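Local coordinates for protein putative Phosphate (Eubacterium rectale, PDB 3DAO) that is probably a phosphatase of the haloacid dehalogenase-like hydrolase family, its natural substrate not established, at residues D41-L51 and N273-L283. Numbering follows the deposited sequence.
Sequences DPEYMSVIDRL and NGVLSVLKSFL
Y44 reaches from helix 42-51 across the first turn of helix 274-281, one face of its ring turned to L276, whose CB makes a CH-pi contact 3.9 Å from the ring centroid. A tyrosine suits this place because its flat ring packs against aliphatic carbon while its hydroxyl meets the start of a helix, where amide N-H groups lack partners within the helix: L276 N gives Y44 OH a weak, bent bond of 3.0 Å. A water 2.6 Å from Y44 OH also lies within hydrogen-bonding distance of N273 OD1 and bridges the two side chains. A leucine in place of Y44 would probably leave L276 N and this water without their hydroxyl partner and L276 CB without a ring face.

Further along, the packing is wholly apolar and tight. L279 is a knob in the hole formed by Y44, V47, I48 and L51; chi1 -67°, which sets CG anti to its carbonyl carbon, places the branch point so that CD1 meets I48 CG1 and CD2 meets L51 CD1 at 3.8 Å. V47 is branched at CB, which lets CG1 touch L279 CB while CG2 lies against L276 CD1 at 3.9 Å.

The outer side is looser and polar. E43 and K280, long enough to span the gap, form a salt bridge whose exact geometry is doubtful, and D41, which caps its own helix through E43 N, accepts at OD2 a weak bond from N273 ND2 (3.3 Å). At the C-terminus, exposed L283 lies over one face of the R50 guanidinium.

The helices run roughly parallel, 28° apart with axes 9.8 Å from each other, along one side of the Rossmann-like core sheet: L51 and L279 both rest on I24 of strand 23-26, and L279 also meets F233 of strand 230-234.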
loop_
_atom_site.group_PDB
_atom_site.type_symbol
_atom_site.label_atom_id
_atom_site.label_comp_id
_atom_site.label_asym_id
_atom_site.label_seq_id
_atom_site.Cartn_x
_atom_site.Cartn_y
_atom_site.Cartn_z
ATOM N N ASP A 41 -7.447 -18.823 1.506
ATOM C CA ASP A 41 -7.394 -20.223 1.988
ATOM C C ASP A 41 -6.994 -20.270 3.469
ATOM O O ASP A 41 -5.979 -19.689 3.835
ATOM C CB ASP A 41 -6.368 -20.991 1.156
ATOM C CG ASP A 41 -6.436 -22.460 1.359
ATOM O OD1 ASP A 41 -6.723 -22.901 2.492
ATOM O OD2 ASP A 41 -6.133 -23.162 0.372
ATOM N N PRO A 42 -7.788 -20.959 4.319
ATOM C CA PRO A 42 -7.454 -20.963 5.754
ATOM C C PRO A 42 -6.148 -21.626 6.072
ATOM O O PRO A 42 -5.582 -21.403 7.146
ATOM C CB PRO A 42 -8.643 -21.695 6.406
ATOM C CG PRO A 42 -9.298 -22.444 5.282
ATOM C CD PRO A 42 -9.122 -21.543 4.080
ATOM N N GLU A 43 -5.622 -22.391 5.127
ATOM C CA GLU A 43 -4.347 -23.040 5.386
ATOM C C GLU A 43 -3.289 -21.952 5.541
ATOM O O GLU A 43 -2.313 -22.122 6.263
ATOM C CB GLU A 43 -3.960 -24.087 4.336
ATOM C CG GLU A 43 -2.877 -24.993 4.847
ATOM C CD GLU A 43 -2.461 -26.060 3.860
ATOM O OE1 GLU A 43 -3.108 -26.193 2.799
ATOM O OE2 GLU A 43 -1.477 -26.769 4.161
ATOM N N TYR A 44 -3.522 -20.802 4.901
ATOM C CA TYR A 44 -2.575 -19.674 5.047
ATOM C C TYR A 44 -2.569 -19.238 6.503
ATOM O O TYR A 44 -1.537 -18.936 7.087
ATOM C CB TYR A 44 -2.929 -18.459 4.149
ATOM C CG TYR A 44 -2.287 -18.493 2.775
ATOM C CD1 TYR A 44 -0.963 -18.206 2.635
ATOM C CD2 TYR A 44 -3.017 -18.775 1.634
ATOM C CE1 TYR A 44 -0.353 -18.218 1.401
ATOM C CE2 TYR A 44 -2.410 -18.808 0.388
ATOM C CZ TYR A 44 -1.067 -18.509 0.284
ATOM O OH TYR A 44 -0.388 -18.523 -0.949
HETATM N N MSE A 45 -3.746 -19.220 7.097
HETATM C CA MSE A 45 -3.859 -18.699 8.463
HETATM C C MSE A 45 -3.169 -19.653 9.408
HETATM O O MSE A 45 -2.496 -19.247 10.323
HETATM C CB MSE A 45 -5.314 -18.508 8.903
HETATM C CG MSE A 45 -6.193 -17.659 8.020
HETATM SE SE MSE A 45 -5.564 -15.834 7.846
HETATM C CE MSE A 45 -4.779 -15.969 6.060
ATOM N N SER A 46 -3.326 -20.954 9.161
ATOM C CA SER A 46 -2.730 -21.968 10.049
ATOM C C SER A 46 -1.224 -21.966 9.996
ATOM O O SER A 46 -0.523 -22.005 11.002
ATOM C CB SER A 46 -3.274 -23.362 9.697
ATOM O OG SER A 46 -2.603 -24.360 10.462
ATOM N N VAL A 47 -0.712 -21.889 8.770
ATOM C CA VAL A 47 0.738 -21.912 8.563
ATOM C C VAL A 47 1.388 -20.652 9.141
ATOM O O VAL A 47 2.370 -20.722 9.869
ATOM C CB VAL A 47 1.074 -22.130 7.055
ATOM C CG1 VAL A 47 2.539 -21.904 6.786
ATOM C CG2 VAL A 47 0.629 -23.548 6.605
ATOM N N ILE A 48 0.792 -19.496 8.872
ATOM C CA ILE A 48 1.343 -18.230 9.379
ATOM C C ILE A 48 1.337 -18.226 10.912
ATOM O O ILE A 48 2.294 -17.823 11.568
ATOM C CB ILE A 48 0.576 -17.000 8.771
ATOM C CG1 ILE A 48 0.859 -16.890 7.268
ATOM C CG2 ILE A 48 0.900 -15.744 9.518
ATOM C CD1 ILE A 48 -0.071 -15.921 6.528
ATOM N N ASP A 49 0.270 -18.769 11.475
ATOM C CA ASP A 49 0.116 -18.819 12.933
ATOM C C ASP A 49 1.255 -19.658 13.495
ATOM O O ASP A 49 1.929 -19.280 14.468
ATOM C CB ASP A 49 -1.250 -19.422 13.318
ATOM C CG ASP A 49 -1.542 -19.286 14.785
ATOM O OD1 ASP A 49 -1.444 -18.179 15.314
ATOM O OD2 ASP A 49 -1.805 -20.303 15.430
ATOM N N ARG A 50 1.539 -20.748 12.792
ATOM C CA ARG A 50 2.605 -21.668 13.217
ATOM C C ARG A 50 3.980 -21.024 13.143
ATOM O O ARG A 50 4.818 -21.176 14.025
ATOM C CB ARG A 50 2.564 -22.970 12.392
ATOM C CG ARG A 50 1.386 -23.901 12.726
ATOM C CD ARG A 50 1.163 -24.961 11.655
ATOM N NE ARG A 50 2.181 -25.970 11.843
ATOM C CZ ARG A 50 2.559 -26.866 10.948
ATOM N NH1 ARG A 50 2.018 -26.896 9.753
ATOM N NH2 ARG A 50 3.525 -27.723 11.268
ATOM N N LEU A 51 4.189 -20.251 12.078
ATOM C CA LEU A 51 5.466 -19.539 11.875
ATOM C C LEU A 51 5.622 -18.483 12.952
ATOM O O LEU A 51 6.704 -18.309 13.538
ATOM C CB LEU A 51 5.528 -18.908 10.465
ATOM C CG LEU A 51 5.613 -19.892 9.288
ATOM C CD1 LEU A 51 5.450 -19.139 7.936
ATOM C CD2 LEU A 51 6.885 -20.739 9.325
ATOM N N ASN A 273 -1.348 -21.278 -5.135
ATOM C CA ASN A 273 -0.955 -21.151 -3.726
ATOM C C ASN A 273 0.567 -21.279 -3.554
ATOM O O ASN A 273 1.078 -21.951 -2.672
ATOM C CB ASN A 273 -1.714 -22.174 -2.859
ATOM C CG ASN A 273 -3.131 -21.728 -2.544
ATOM O OD1 ASN A 273 -3.504 -20.585 -2.786
ATOM N ND2 ASN A 273 -3.919 -22.624 -1.961
ATOM N N GLY A 274 1.308 -20.570 -4.402
ATOM C CA GLY A 274 2.767 -20.617 -4.358
ATOM C C GLY A 274 3.414 -20.086 -3.092
ATOM O O GLY A 274 4.390 -20.632 -2.576
ATOM N N VAL A 275 2.905 -18.978 -2.584
ATOM C CA VAL A 275 3.493 -18.429 -1.354
ATOM C C VAL A 275 3.259 -19.438 -0.205
ATOM O O VAL A 275 4.139 -19.679 0.608
ATOM C CB VAL A 275 2.933 -17.040 -0.994
ATOM C CG1 VAL A 275 3.422 -16.642 0.383
ATOM C CG2 VAL A 275 3.385 -15.998 -2.047
ATOM N N LEU A 276 2.110 -20.085 -0.227
ATOM C CA LEU A 276 1.774 -21.064 0.824
ATOM C C LEU A 276 2.834 -22.144 0.855
ATOM O O LEU A 276 3.326 -22.549 1.922
ATOM C CB LEU A 276 0.397 -21.655 0.627
ATOM C CG LEU A 276 -0.020 -22.674 1.712
ATOM C CD1 LEU A 276 -0.055 -22.042 3.097
ATOM C CD2 LEU A 276 -1.357 -23.222 1.362
ATOM N N SER A 277 3.227 -22.605 -0.324
ATOM C CA SER A 277 4.235 -23.676 -0.389
ATOM C C SER A 277 5.557 -23.263 0.188
ATOM O O SER A 277 6.202 -24.033 0.881
ATOM C CB SER A 277 4.434 -24.198 -1.811
ATOM O OG SER A 277 3.233 -24.761 -2.265
ATOM N N VAL A 278 5.952 -22.025 -0.028
ATOM C CA VAL A 278 7.222 -21.567 0.522
ATOM C C VAL A 278 7.121 -21.422 2.031
ATOM O O VAL A 278 7.983 -21.835 2.786
ATOM C CB VAL A 278 7.647 -20.220 -0.122
ATOM C CG1 VAL A 278 8.908 -19.753 0.450
ATOM C CG2 VAL A 278 7.753 -20.383 -1.658
ATOM N N LEU A 279 6.027 -20.832 2.472
ATOM C CA LEU A 279 5.836 -20.654 3.900
ATOM C C LEU A 279 5.899 -22.024 4.591
ATOM O O LEU A 279 6.472 -22.143 5.670
ATOM C CB LEU A 279 4.504 -19.990 4.205
ATOM C CG LEU A 279 4.346 -18.542 3.753
ATOM C CD1 LEU A 279 2.948 -18.040 4.072
ATOM C CD2 LEU A 279 5.378 -17.702 4.451
ATOM N N LYS A 280 5.303 -23.029 3.970
ATOM C CA LYS A 280 5.314 -24.404 4.583
ATOM C C LYS A 280 6.724 -24.914 4.666
ATOM O O LYS A 280 7.107 -25.590 5.630
ATOM C CB LYS A 280 4.489 -25.411 3.801
ATOM C CG LYS A 280 2.998 -25.245 3.951
ATOM C CD LYS A 280 2.306 -26.122 2.959
ATOM C CE LYS A 280 0.856 -26.185 3.194
ATOM N NZ LYS A 280 0.300 -27.262 2.340
ATOM N N SER A 281 7.534 -24.531 3.693
ATOM C CA SER A 281 8.934 -25.008 3.655
ATOM C C SER A 281 9.753 -24.413 4.795
ATOM O O SER A 281 10.878 -24.818 5.043
ATOM C CB SER A 281 9.620 -24.698 2.311
ATOM O OG SER A 281 9.991 -23.328 2.213
ATOM N N PHE A 282 9.217 -23.409 5.462
ATOM C CA PHE A 282 9.924 -22.773 6.579
ATOM C C PHE A 282 9.516 -23.370 7.914
ATOM O O PHE A 282 10.005 -22.946 8.971
ATOM C CB PHE A 282 9.574 -21.296 6.730
ATOM C CG PHE A 282 9.939 -20.443 5.549
ATOM C CD1 PHE A 282 10.992 -20.789 4.725
ATOM C CD2 PHE A 282 9.295 -19.261 5.324
ATOM C CE1 PHE A 282 11.340 -19.982 3.641
ATOM C CE2 PHE A 282 9.649 -18.456 4.258
ATOM C CZ PHE A 282 10.670 -18.820 3.422
ATOM N N LEU A 283 8.561 -24.285 7.864
ATOM C CA LEU A 283 8.014 -24.871 9.116
ATOM C C LEU A 283 8.983 -25.863 9.732
ATOM O O LEU A 283 9.610 -26.650 9.001
ATOM C CB LEU A 283 6.679 -25.564 8.891
ATOM C CG LEU A 283 5.434 -24.701 8.664
ATOM C CD1 LEU A 283 4.278 -25.556 8.198
ATOM C CD2 LEU A 283 5.086 -23.977 9.951
ATOM O OXT LEU A 283 9.127 -25.880 10.971
HETATM O O HOH W 1 -2.085 -18.002 -2.807
#